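Local coordinates for protein paenibacillus xanthan lyase (Paenibacillus, PDB 6F2P) that cleaves the polysaccharide xanthan by beta-elimination, as a lyase of polysaccharide lyase family 8, probably removing terminal mannose from its side chains, at residues I908-D913 with A1031-L1036; T951-V956 with T1015-I1020; M966-H971 with V1001-G1006; N977-V982 with T990-Q995. All coordinates share one frame; numbering follows the deposited sequence.

All four contacts lie in the C-terminal golvesin-type beta sandwich, and along the chain they nest one within the next without crossing. Contact 1 opens at 908-913 and contact 2 at 951-956; contact 3 then opens at 966-971. Contact 4 opens at 977-982 and closes first, at 990-995, forming a hairpin. The chain then returns outward, closing contact 3 at 1001-1006, contact 2 at 1015-1020 and contact 1 at 1031-1036. Contacts 1 and 3 belong to one sheet, where strands 1030-1039 and 960-967 are neighbours; contacts 2 and 4 belong to the other, through strands 1017-1021 and 978-984. Phe-952, Ile-1018 and Met-966 pack between the two layers.

Contact 1 (I908-D913 with A1031-L1036); sequences IVDNAD and ADAVKL. With CA (calcium ion), chain G.
The strand entering at Ile-908 and the strand 1033-1036 run antiparallel, their short axes 4.8 Å apart at closest approach and 171° between their directions, with Val-909 and Val-1034 exchanging both backbone hydrogen bonds. They belong to one sheet of the golvesin-type beta sandwich. On one face Ile-908 and Lys-1035 lie side by side and point the same way. With CG1 anti to its carbonyl carbon (chi1 -60°), Ile-908 brings CG1 to 3.5 Å from CD of Lys-1035, and its CD1 touches the same methylene. Lys-1035 then bends at chi3, and its ammonium group makes a cation-pi contact with Trp-1002. Replacing Ile-908 with alanine would probably take away this hydrophobic flank and leave the lysine chain freer to turn away from the indole. On the other face CB of Val-909 meets CG2 of Val-1034 at 3.9 Å, and both valines pack on Phe-952 of the second sheet. Where the pairing ends, a calcium ion ties the segments together. The Asp-910 carboxylate binds it through both oxygens, OD1 the nearer, and backbone oxygens of Tyr-933 and Asp-936 complete the site. From the residue just before strand 1033-1036, Asp-1032 OD1 binds the calcium ion at 2.5 Å. Asn-911 presents its amide oxygen rather than its nitrogen, with OD1 2.3 Å from the calcium ion.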
# COMPACT_ATOMS: atom_id res chain seq x y z
N ILE A 908 -30.99 28.33 28.09
CA ILE A 908 -32.16 28.59 28.92
C ILE A 908 -31.98 28.03 30.33
O ILE A 908 -31.55 26.89 30.50
CB ILE A 908 -33.45 27.98 28.32
CG1 ILE A 908 -33.73 28.57 26.94
CG2 ILE A 908 -34.64 28.21 29.26
CD1 ILE A 908 -35.03 28.08 26.31
N VAL A 909 -32.31 28.83 31.33
CA VAL A 909 -32.26 28.36 32.71
C VAL A 909 -33.62 28.50 33.37
O VAL A 909 -34.16 29.60 33.46
CB VAL A 909 -31.20 29.10 33.53
CG1 VAL A 909 -31.01 28.42 34.86
CG2 VAL A 909 -29.89 29.15 32.77
N ASP A 910 -34.19 27.38 33.82
CA ASP A 910 -35.48 27.37 34.49
C ASP A 910 -35.24 27.32 35.99
O ASP A 910 -34.12 27.05 36.42
CB ASP A 910 -36.31 26.16 34.04
CG ASP A 910 -37.78 26.28 34.41
OD1 ASP A 910 -38.47 27.12 33.80
OD2 ASP A 910 -38.24 25.54 35.31
N ASN A 911 -36.25 27.61 36.79
CA ASN A 911 -36.08 27.61 38.25
C ASN A 911 -35.82 26.21 38.79
O ASN A 911 -35.28 26.04 39.89
CB ASN A 911 -37.29 28.21 38.93
CG ASN A 911 -38.58 27.57 38.49
OD1 ASN A 911 -39.03 27.79 37.36
ND2 ASN A 911 -39.17 26.76 39.36
N ALA A 912 -36.21 25.20 38.01
CA ALA A 912 -35.92 23.81 38.32
C ALA A 912 -36.12 22.96 37.08
O ALA A 912 -37.27 22.70 36.72
CB ALA A 912 -36.83 23.31 39.44
N ASP A 913 -35.06 22.53 36.38
CA ASP A 913 -33.63 22.83 36.57
C ASP A 913 -32.88 22.42 37.83
O ASP A 913 -33.18 22.85 38.95
CB ASP A 913 -33.25 24.24 36.11
CG ASP A 913 -33.09 24.33 34.60
OD1 ASP A 913 -33.87 23.67 33.88
OD2 ASP A 913 -32.18 25.05 34.13
N ALA A 1031 -39.99 34.23 40.24
CA ALA A 1031 -38.79 33.79 39.53
C ALA A 1031 -39.14 32.61 38.63
O ALA A 1031 -39.69 31.61 39.10
CB ALA A 1031 -37.69 33.40 40.52
N ASP A 1032 -38.82 32.71 37.34
CA ASP A 1032 -39.21 31.68 36.37
C ASP A 1032 -38.04 31.20 35.50
O ASP A 1032 -37.41 30.19 35.80
CB ASP A 1032 -40.37 32.19 35.50
CG ASP A 1032 -40.98 31.10 34.63
OD1 ASP A 1032 -40.84 29.91 34.97
OD2 ASP A 1032 -41.60 31.45 33.61
N ALA A 1033 -37.75 31.94 34.43
CA ALA A 1033 -36.68 31.54 33.51
C ALA A 1033 -35.98 32.71 32.78
O ALA A 1033 -36.58 33.75 32.51
CB ALA A 1033 -37.21 30.52 32.49
N VAL A 1034 -34.70 32.50 32.48
CA VAL A 1034 -33.92 33.42 31.66
C VAL A 1034 -33.42 32.72 30.39
O VAL A 1034 -33.35 31.49 30.33
CB VAL A 1034 -32.71 33.98 32.44
CG1 VAL A 1034 -33.16 34.59 33.75
CG2 VAL A 1034 -31.69 32.88 32.69
N LYS A 1035 -33.10 33.51 29.37
CA LYS A 1035 -32.57 32.97 28.12
C LYS A 1035 -31.56 33.91 27.47
O LYS A 1035 -31.88 35.05 27.15
CB LYS A 1035 -33.69 32.64 27.12
CG LYS A 1035 -33.18 32.02 25.83
CD LYS A 1035 -34.31 31.43 24.98
CE LYS A 1035 -35.18 32.51 24.36
NZ LYS A 1035 -36.08 31.95 23.30
N LEU A 1036 -30.35 33.42 27.27
CA LEU A 1036 -29.33 34.18 26.57
C LEU A 1036 -29.35 33.77 25.10
O LEU A 1036 -29.31 32.59 24.76
CB LEU A 1036 -27.95 33.94 27.18
CG LEU A 1036 -27.53 34.79 28.40
CD1 LEU A 1036 -28.54 34.69 29.52
CD2 LEU A 1036 -26.15 34.39 28.89
CA CA G . -40.34 27.51 35.50

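Contact 2 (T951-V956 with T1015-I1020); sequences TFTPNV and TGAIKI
The carbonyl oxygen of Ile-1018 is approached twice by Phe-952. Its backbone N donates a hydrogen bond to Ile-1018 O at 2.9 Å, arriving from above the carbonyl plane, and its ring turns an edge to the same atom, with CD1 3.4 Å from Ile-1018 O. The return bond, from Ile-1018 N to Phe-952 O, completes the antiparallel pair. Farther along the same ring edge, CE1 meets CD1 of Ile-1020 at 3.9 Å. Thr-951 and Lys-1019 occupy the other face of their own sheet and cross at a slant. The lysine chain folds at chi3 (-71°), which curls CE back so that it and CG both come close to the threonine hydroxyl; CG lies 3.4 Å from Thr-951 OG1. The methyl of Thr-951, anti to the backbone N, goes the other way and rests on Ala-1017, CG2 to CB 3.7 Å. Past Phe-952 the paired backbone gives way to looser contact. CG2 of Thr-953 and CD of Pro-954 both lie against the carbonyl oxygen of Gly-1016, and a water accepts a hydrogen bond from Gly-1016 N at 2.8 Å. The same water lies 3.1 Å from Pro-954 O, to which it can donate, and so spans the two segments. Pro-954 turns its ring toward Val-907 and Val-909. Outward threonine and lysine alternating with inward phenylalanine and isoleucine is the pattern of a beta-sandwich strand pair, here two neighbouring strands of the five-stranded sheet in the golvesin-type domain.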
# COMPACT_ATOMS: atom_id res chain seq x y z
N THR A 951 -30.69 33.20 41.79
CA THR A 951 -29.59 33.50 40.85
C THR A 951 -29.45 32.48 39.72
O THR A 951 -28.99 31.36 39.93
CB THR A 951 -28.23 33.61 41.59
OG1 THR A 951 -28.29 34.67 42.55
CG2 THR A 951 -27.11 33.90 40.62
N PHE A 952 -29.83 32.88 38.51
CA PHE A 952 -29.66 32.05 37.31
C PHE A 952 -28.25 32.17 36.75
O PHE A 952 -27.90 33.20 36.18
CB PHE A 952 -30.66 32.47 36.22
CG PHE A 952 -32.10 32.38 36.62
CD1 PHE A 952 -32.74 33.45 37.22
CD2 PHE A 952 -32.84 31.23 36.37
CE1 PHE A 952 -34.09 33.38 37.58
CE2 PHE A 952 -34.18 31.15 36.73
CZ PHE A 952 -34.81 32.23 37.33
N THR A 953 -27.44 31.13 36.88
CA THR A 953 -26.10 31.12 36.29
C THR A 953 -26.05 30.21 35.06
O THR A 953 -25.94 28.99 35.20
CB THR A 953 -25.03 30.68 37.32
OG1 THR A 953 -25.14 31.47 38.51
CG2 THR A 953 -23.63 30.83 36.73
N PRO A 954 -26.11 30.80 33.86
CA PRO A 954 -26.05 30.03 32.61
C PRO A 954 -24.64 29.58 32.28
O PRO A 954 -23.67 30.19 32.74
CB PRO A 954 -26.51 31.04 31.56
CG PRO A 954 -26.07 32.34 32.11
CD PRO A 954 -26.27 32.24 33.60
N ASN A 955 -24.53 28.52 31.49
CA ASN A 955 -23.25 28.07 30.97
C ASN A 955 -23.07 28.59 29.55
O ASN A 955 -23.64 28.06 28.60
CB ASN A 955 -23.18 26.54 30.98
CG ASN A 955 -21.76 26.02 30.80
OD1 ASN A 955 -20.88 26.74 30.34
ND2 ASN A 955 -21.55 24.77 31.17
N VAL A 956 -22.30 29.66 29.41
CA VAL A 956 -22.13 30.32 28.13
C VAL A 956 -21.16 29.51 27.27
O VAL A 956 -20.00 29.32 27.65
CB VAL A 956 -21.69 31.80 28.30
CG1 VAL A 956 -21.47 32.46 26.96
CG2 VAL A 956 -22.74 32.56 29.08
N THR A 1015 -19.11 32.66 34.81
CA THR A 1015 -18.75 33.87 35.54
C THR A 1015 -19.81 34.95 35.40
O THR A 1015 -19.63 36.08 35.87
CB THR A 1015 -17.42 34.43 35.05
OG1 THR A 1015 -17.24 34.09 33.67
CG2 THR A 1015 -16.26 33.87 35.87
N GLY A 1016 -20.91 34.61 34.75
CA GLY A 1016 -22.00 35.54 34.58
C GLY A 1016 -23.23 35.04 35.32
O GLY A 1016 -23.44 33.83 35.42
N ALA A 1017 -24.03 35.97 35.83
CA ALA A 1017 -25.22 35.60 36.58
C ALA A 1017 -26.36 36.58 36.35
O ALA A 1017 -26.15 37.73 35.97
CB ALA A 1017 -24.90 35.50 38.06
N ILE A 1018 -27.57 36.10 36.57
CA ILE A 1018 -28.76 36.92 36.46
C ILE A 1018 -29.57 36.70 37.72
O ILE A 1018 -30.26 35.68 37.84
CB ILE A 1018 -29.58 36.55 35.22
CG1 ILE A 1018 -28.71 36.68 33.97
CG2 ILE A 1018 -30.81 37.42 35.12
CD1 ILE A 1018 -29.32 36.05 32.75
N LYS A 1019 -29.48 37.64 38.65
CA LYS A 1019 -30.10 37.51 39.97
C LYS A 1019 -31.38 38.32 40.09
O LYS A 1019 -31.48 39.44 39.58
CB LYS A 1019 -29.11 37.92 41.08
CG LYS A 1019 -29.67 37.74 42.49
CD LYS A 1019 -28.82 38.45 43.55
CE LYS A 1019 -27.49 37.75 43.78
NZ LYS A 1019 -26.76 38.35 44.94
N ILE A 1020 -32.37 37.74 40.77
CA ILE A 1020 -33.60 38.45 41.11
C ILE A 1020 -33.61 38.72 42.60
O ILE A 1020 -33.57 37.78 43.40
CB ILE A 1020 -34.84 37.62 40.73
CG1 ILE A 1020 -34.93 37.49 39.20
CG2 ILE A 1020 -36.09 38.25 41.28
CD1 ILE A 1020 -36.01 36.54 38.74
O HOH W 1 -22.20 32.88 32.91

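Contact 3 (M966-H971 with V1001-G1006); sequences MMWAAH and VWNLLG
Met-966 and Asn-1003 form the one hydrogen-bonded antiparallel bridge between these segments, each backbone N bonded to the partner's O, in the sheet of the golvesin-type beta sandwich that holds strands 960-967 and 1003-1010. Packing is dense on the inner side. Met-966 crosses Leu-1005, CB to CD1 4.0 Å, where Leu-1005 and Gly-1006 both face Val-964 in a classic beta bulge. On the Met-966 face Asn-1003 also meets the buried indole of Trp-968, with ring and amide planes 33° apart. ND2 is hydrogen-bonded to Asn-998 O, and it also sits over one indole face toward the rim, 3.3 Å from Trp-968 CZ2. The other side is more open to solvent: Val-1001 is exposed, its side chain directed away from 966-971, and Trp-1002 is only partly buried. One face of this indole carries Met-967, which keeps CG anti to its backbone N and bends at chi3 (-62°), laying its methyl over the ring. CE stands 3.6 Å from the centroid of the Trp-1002 five-membered ring, a CH-pi contact. A leucine in place of Trp-1002 would probably leave the Met-967 methyl without a flat surface to rest on and Lys-1035 without its aromatic partner. The sulfur adds a Met-aromatic contact at longer range, with SD of Met-967 4.9 Å above the centroid of the Trp-1002 six-membered ring.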
# COMPACT_ATOMS: atom_id res chain seq x y z
N MET A 966 -36.07 37.34 29.93
CA MET A 966 -36.67 36.74 31.12
C MET A 966 -38.19 36.59 30.98
O MET A 966 -38.87 37.45 30.40
CB MET A 966 -36.32 37.54 32.38
CG MET A 966 -36.93 36.96 33.64
SD MET A 966 -36.62 37.92 35.13
CE MET A 966 -34.87 37.63 35.40
N MET A 967 -38.70 35.48 31.49
CA MET A 967 -40.13 35.23 31.49
C MET A 967 -40.59 35.09 32.93
O MET A 967 -39.81 34.70 33.79
CB MET A 967 -40.43 33.95 30.72
CG MET A 967 -41.89 33.59 30.60
SD MET A 967 -42.10 32.16 29.53
CE MET A 967 -41.46 32.81 27.99
N TRP A 968 -41.85 35.43 33.18
CA TRP A 968 -42.42 35.30 34.52
C TRP A 968 -43.94 35.16 34.47
O TRP A 968 -44.56 35.32 33.42
CB TRP A 968 -42.01 36.49 35.40
CG TRP A 968 -42.35 37.82 34.79
CD1 TRP A 968 -43.59 38.34 34.59
CD2 TRP A 968 -41.42 38.81 34.32
NE1 TRP A 968 -43.50 39.59 34.01
CE2 TRP A 968 -42.18 39.90 33.84
CE3 TRP A 968 -40.02 38.87 34.26
CZ2 TRP A 968 -41.58 41.04 33.30
CZ3 TRP A 968 -39.44 40.01 33.72
CH2 TRP A 968 -40.22 41.08 33.25
N ALA A 969 -44.53 34.87 35.64
CA ALA A 969 -45.98 34.75 35.78
C ALA A 969 -46.64 36.07 36.22
O ALA A 969 -46.54 36.47 37.38
CB ALA A 969 -46.32 33.63 36.74
N ALA A 970 -47.34 36.72 35.30
CA ALA A 970 -47.91 38.05 35.56
C ALA A 970 -49.30 37.97 36.17
O ALA A 970 -50.05 37.04 35.89
CB ALA A 970 -47.92 38.89 34.29
N HIS A 971 -49.65 38.96 36.99
CA HIS A 971 -51.01 39.04 37.53
C HIS A 971 -51.42 40.46 37.92
O HIS A 971 -51.52 41.34 37.06
CB HIS A 971 -51.18 38.10 38.72
CG HIS A 971 -52.59 37.61 38.90
ND1 HIS A 971 -53.03 37.00 40.06
CD2 HIS A 971 -53.66 37.64 38.07
CE1 HIS A 971 -54.30 36.68 39.93
NE2 HIS A 971 -54.71 37.06 38.73
N VAL A 1001 -44.22 35.73 28.12
CA VAL A 1001 -43.35 36.07 27.00
C VAL A 1001 -41.90 36.25 27.45
O VAL A 1001 -41.62 36.44 28.64
CB VAL A 1001 -43.82 37.35 26.30
CG1 VAL A 1001 -45.08 37.08 25.50
CG2 VAL A 1001 -44.05 38.46 27.33
N TRP A 1002 -40.98 36.20 26.48
CA TRP A 1002 -39.58 36.48 26.74
C TRP A 1002 -39.35 37.98 26.73
O TRP A 1002 -39.51 38.64 25.71
CB TRP A 1002 -38.67 35.81 25.71
CG TRP A 1002 -38.50 34.34 25.93
CD1 TRP A 1002 -38.85 33.34 25.07
CD2 TRP A 1002 -37.94 33.70 27.08
NE1 TRP A 1002 -38.54 32.11 25.62
CE2 TRP A 1002 -37.99 32.31 26.86
CE3 TRP A 1002 -37.41 34.17 28.29
CZ2 TRP A 1002 -37.52 31.39 27.79
CZ3 TRP A 1002 -36.94 33.25 29.21
CH2 TRP A 1002 -37.00 31.87 28.96
N ASN A 1003 -38.98 38.52 27.89
CA ASN A 1003 -38.78 39.96 28.02
C ASN A 1003 -37.31 40.32 27.92
O ASN A 1003 -36.50 39.84 28.71
CB ASN A 1003 -39.38 40.46 29.33
CG ASN A 1003 -40.90 40.45 29.32
OD1 ASN A 1003 -41.52 41.00 28.41
ND2 ASN A 1003 -41.50 39.79 30.30
N LEU A 1004 -36.98 41.15 26.95
CA LEU A 1004 -35.59 41.56 26.77
C LEU A 1004 -35.14 42.50 27.89
O LEU A 1004 -35.65 43.61 28.01
CB LEU A 1004 -35.41 42.21 25.40
CG LEU A 1004 -33.98 42.54 25.02
CD1 LEU A 1004 -33.12 41.30 25.21
CD2 LEU A 1004 -33.91 43.02 23.58
N LEU A 1005 -34.19 42.05 28.69
CA LEU A 1005 -33.64 42.85 29.79
C LEU A 1005 -32.50 43.73 29.31
O LEU A 1005 -32.41 44.90 29.68
CB LEU A 1005 -33.13 41.96 30.93
CG LEU A 1005 -34.10 40.93 31.49
CD1 LEU A 1005 -33.57 40.35 32.79
CD2 LEU A 1005 -35.48 41.55 31.70
N GLY A 1006 -31.62 43.17 28.49
CA GLY A 1006 -30.49 43.90 27.97
C GLY A 1006 -29.60 43.06 27.07
O GLY A 1006 -29.88 41.89 26.81

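Contact 4 (N977-V982 with T990-Q995); sequences NVPVDV and TLNVNQ
Val-978 can be followed outward from its backbone, which exchanges two hydrogen bonds with Val-993. Its CB meets CG2 of Val-993 at 3.7 Å. From there the branches divide: CG1, anti to the backbone N (chi1 -176°), comes within 4.1 Å of Gln-995 NE2, while CG2 lies 3.6 Å from Gln-995 OE1. The glutamine chain crosses the valine at about a right angle, and its NE2 is hydrogen-bonded to Val-1030 O. Val-980 continues this apolar face, with CG2 against CG2 of Val-993 and CB near Leu-991. Its backbone N donates to Leu-991 O at 2.8 Å, almost along the C=O axis. The reverse face is more mixed, with Pro-979 among polar side chains. Asn-992 sets its amide oxygen beside Pro-979, and Asp-981 lies alongside Thr-990, whose OG1 donates to Asp-981 OD1 at 2.8 Å from the anti side, 32° out of the carboxylate plane. The same oxygen makes a salt bridge to Arg-1021, so one carboxylate connects both neighbouring strands. Strands 978-984 and 987-993 thus form a beta hairpin, with 987-993 the outermost strand of the five-stranded sheet of the golvesin-type domain.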
# COMPACT_ATOMS: atom_id res chain seq x y z
N ASN A 977 -41.75 46.66 40.84
CA ASN A 977 -40.38 47.16 40.90
C ASN A 977 -39.39 46.07 41.29
O ASN A 977 -38.56 46.26 42.19
CB ASN A 977 -40.29 48.34 41.88
CG ASN A 977 -40.76 47.99 43.28
OD1 ASN A 977 -41.56 47.07 43.46
ND2 ASN A 977 -40.26 48.71 44.28
N VAL A 978 -39.46 44.93 40.62
CA VAL A 978 -38.56 43.82 40.92
C VAL A 978 -37.16 44.13 40.41
O VAL A 978 -36.96 44.29 39.20
CB VAL A 978 -39.06 42.52 40.29
CG1 VAL A 978 -38.16 41.35 40.70
CG2 VAL A 978 -40.50 42.26 40.70
N PRO A 979 -36.18 44.23 41.33
CA PRO A 979 -34.80 44.50 40.94
C PRO A 979 -34.11 43.25 40.38
O PRO A 979 -34.14 42.19 41.01
CB PRO A 979 -34.14 44.92 42.25
CG PRO A 979 -34.92 44.24 43.30
CD PRO A 979 -36.34 44.17 42.79
N VAL A 980 -33.52 43.38 39.19
CA VAL A 980 -32.83 42.27 38.55
C VAL A 980 -31.39 42.65 38.23
O VAL A 980 -31.15 43.65 37.55
CB VAL A 980 -33.53 41.84 37.26
CG1 VAL A 980 -32.81 40.65 36.63
CG2 VAL A 980 -34.99 41.50 37.54
N ASP A 981 -30.44 41.86 38.71
CA ASP A 981 -29.03 42.07 38.37
C ASP A 981 -28.62 41.20 37.20
O ASP A 981 -29.03 40.04 37.11
CB ASP A 981 -28.12 41.77 39.56
CG ASP A 981 -28.32 42.73 40.70
OD1 ASP A 981 -28.73 43.88 40.44
OD2 ASP A 981 -28.07 42.33 41.86
N VAL A 982 -27.81 41.76 36.31
CA VAL A 982 -27.19 40.97 35.26
C VAL A 982 -25.68 41.17 35.36
O VAL A 982 -25.16 42.22 35.00
CB VAL A 982 -27.67 41.39 33.87
CG1 VAL A 982 -26.94 40.61 32.80
CG2 VAL A 982 -29.18 41.19 33.75
N THR A 990 -28.10 46.71 36.64
CA THR A 990 -29.32 46.56 37.43
C THR A 990 -30.49 47.28 36.77
O THR A 990 -30.35 48.42 36.33
CB THR A 990 -29.14 47.12 38.86
OG1 THR A 990 -28.11 46.40 39.53
CG2 THR A 990 -30.44 47.00 39.65
N LEU A 991 -31.63 46.61 36.69
CA LEU A 991 -32.86 47.26 36.26
C LEU A 991 -34.02 46.74 37.08
O LEU A 991 -33.89 45.71 37.74
CB LEU A 991 -33.12 47.01 34.77
CG LEU A 991 -33.69 45.66 34.32
CD1 LEU A 991 -34.33 45.80 32.95
CD2 LEU A 991 -32.61 44.59 34.29
N ASN A 992 -35.14 47.45 37.05
CA ASN A 992 -36.36 46.96 37.68
C ASN A 992 -37.32 46.44 36.62
O ASN A 992 -37.44 47.02 35.55
CB ASN A 992 -37.05 48.06 38.51
CG ASN A 992 -36.29 48.38 39.79
OD1 ASN A 992 -35.37 47.66 40.19
ND2 ASN A 992 -36.70 49.46 40.46
N VAL A 993 -38.00 45.34 36.93
CA VAL A 993 -39.03 44.82 36.03
C VAL A 993 -40.43 44.85 36.68
O VAL A 993 -40.57 44.61 37.88
CB VAL A 993 -38.70 43.39 35.51
CG1 VAL A 993 -37.49 43.44 34.59
CG2 VAL A 993 -38.45 42.43 36.66
N ASN A 994 -41.44 45.17 35.88
CA ASN A 994 -42.82 45.22 36.35
C ASN A 994 -43.56 43.91 36.09
O ASN A 994 -44.09 43.69 34.99
CB ASN A 994 -43.55 46.39 35.69
CG ASN A 994 -44.97 46.54 36.19
OD1 ASN A 994 -45.37 45.90 37.15
ND2 ASN A 994 -45.74 47.40 35.53
N GLN A 995 -43.61 43.06 37.11
CA GLN A 995 -44.10 41.69 36.96
C GLN A 995 -45.62 41.53 37.01
O GLN A 995 -46.12 40.41 36.96
CB GLN A 995 -43.45 40.77 38.00
CG GLN A 995 -42.06 40.33 37.62
CD GLN A 995 -41.46 39.38 38.63
OE1 GLN A 995 -42.03 39.16 39.70
NE2 GLN A 995 -40.32 38.80 38.30